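Local coordinates for protein putative transcriptional regulator (PDB 3QI7) that is a putative lipoprotein of unknown exact function with a periplasmic binding protein-like fold, which probably binds a small ligand such as a sugar, at residues 29-32 and 33-36. Sequence-based numbering, arbitrary orientation. Where two conformers were deposited one is given.
Sequences YNMV and EEMA
E33 lies alongside Y29, one helical turn earlier, the two side chains running the same way. E33 CG sits 3.7 Å from Y29 CE1, approaching the ring obliquely, and the carboxylate and ring planes are 32° apart. With CG anti to its carbonyl carbon, E33 bends at chi2 (-58°), which turns the carboxylate to run beside Y29; there OE2 is hydrogen-bonded to ND1 of H61, whose ring also meets that of Y29, so that glutamate, tyrosine and histidine form one cluster between the helix and strand 57-63. The selenomethionine M31 marks another flank of the helix. In the conformer described, one of two, CG is anti to the backbone N (chi1 170°) and M31 SE lies 3.7 Å from CG of M35, also a selenomethionine. V32 meets the next turn mainly through its backbone: V32 O accepts a hydrogen bond from A36 N at 2.9 Å, while its isopropyl group packs on V17, T19, I59 and H61. E33 N likewise donates to Y29 O at 3.1 Å, in the same i to i+4 ladder. The whole illustrates an amphipathic helix, 26-42, laid against the parallel strands 13-19 and 57-63 that it connects, the beta-alpha-beta crossover of a Rossmann-like domain with a periplasmic binding protein-like fold.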
loop_
_atom_site.group_PDB
_atom_site.type_symbol
_atom_site.label_atom_id
_atom_site.label_comp_id
_atom_site.label_asym_id
_atom_site.label_seq_id
_atom_site.Cartn_x
_atom_site.Cartn_y
_atom_site.Cartn_z
ATOM N N TYR A 29 1.703 -11.685 1.527
ATOM C CA TYR A 29 2.223 -13.051 1.682
ATOM C C TYR A 29 2.790 -13.568 0.357
ATOM O O TYR A 29 3.956 -14.053 0.274
ATOM C CB TYR A 29 1.131 -13.971 2.212
ATOM C CG TYR A 29 1.621 -15.362 2.545
ATOM C CD1 TYR A 29 1.861 -16.307 1.537
ATOM C CD2 TYR A 29 1.846 -15.736 3.861
ATOM C CE1 TYR A 29 2.332 -17.559 1.833
ATOM C CE2 TYR A 29 2.286 -17.003 4.162
ATOM C CZ TYR A 29 2.525 -17.913 3.144
ATOM O OH TYR A 29 2.978 -19.182 3.467
ATOM N N ASN A 30 1.975 -13.443 -0.686
ATOM C CA ASN A 30 2.371 -13.913 -1.999
ATOM C C ASN A 30 3.483 -13.091 -2.658
ATOM O O ASN A 30 4.279 -13.673 -3.396
ATOM C CB ASN A 30 1.161 -14.064 -2.917
ATOM C CG ASN A 30 0.305 -15.286 -2.579
ATOM O OD1 ASN A 30 0.720 -16.173 -1.839
ATOM N ND2 ASN A 30 -0.895 -15.353 -3.163
HETATM N N MSE A 31 3.565 -11.778 -2.403
HETATM C CA MSE A 31 4.686 -10.990 -2.929
HETATM C C MSE A 31 6.016 -11.478 -2.336
HETATM O O MSE A 31 6.986 -11.681 -3.077
HETATM C CB MSE A 31 4.499 -9.487 -2.689
HETATM C CG MSE A 31 5.743 -8.612 -2.991
HETATM SE SE MSE A 31 6.459 -8.843 -4.799
HETATM C CE MSE A 31 4.784 -8.552 -5.775
ATOM N N VAL A 32 6.061 -11.666 -1.015
ATOM C CA VAL A 32 7.248 -12.220 -0.356
ATOM C C VAL A 32 7.632 -13.586 -0.945
ATOM O O VAL A 32 8.812 -13.864 -1.227
ATOM C CB VAL A 32 7.024 -12.317 1.180
ATOM C CG1 VAL A 32 8.157 -13.015 1.850
ATOM C CG2 VAL A 32 6.856 -10.897 1.794
ATOM N N GLU A 33 6.638 -14.434 -1.190
ATOM C CA GLU A 33 6.909 -15.750 -1.764
ATOM C C GLU A 33 7.496 -15.633 -3.155
ATOM O O GLU A 33 8.403 -16.407 -3.515
ATOM C CB GLU A 33 5.644 -16.639 -1.792
ATOM C CG GLU A 33 5.286 -17.199 -0.419
ATOM C CD GLU A 33 6.424 -18.023 0.204
ATOM O OE1 GLU A 33 6.875 -19.002 -0.444
ATOM O OE2 GLU A 33 6.886 -17.671 1.324
ATOM N N GLU A 34 6.966 -14.678 -3.934
ATOM C CA GLU A 34 7.445 -14.396 -5.259
ATOM C C GLU A 34 8.888 -13.929 -5.226
ATOM O O GLU A 34 9.725 -14.394 -6.002
ATOM C CB GLU A 34 6.561 -13.349 -5.941
ATOM C CG GLU A 34 6.938 -13.072 -7.362
ATOM C CD GLU A 34 5.840 -12.332 -8.112
ATOM O OE1 GLU A 34 4.842 -12.988 -8.491
ATOM O OE2 GLU A 34 5.988 -11.105 -8.328
HETATM N N MSE A 35 9.206 -13.040 -4.300
HETATM C CA MSE A 35 10.573 -12.542 -4.203
HETATM C C MSE A 35 11.544 -13.639 -3.760
HETATM O O MSE A 35 12.679 -13.690 -4.218
HETATM C CB MSE A 35 10.636 -11.372 -3.240
HETATM C CG MSE A 35 9.749 -10.170 -3.625
HETATM SE SE MSE A 35 10.736 -8.926 -4.741
HETATM C CE MSE A 35 11.989 -8.235 -3.453
ATOM N N ALA A 36 11.088 -14.507 -2.868
ATOM C CA ALA A 36 11.839 -15.689 -2.469
ATOM C C ALA A 36 12.253 -16.548 -3.663
ATOM O O ALA A 36 13.405 -16.992 -3.739
ATOM C CB ALA A 36 11.029 -16.538 -1.482
#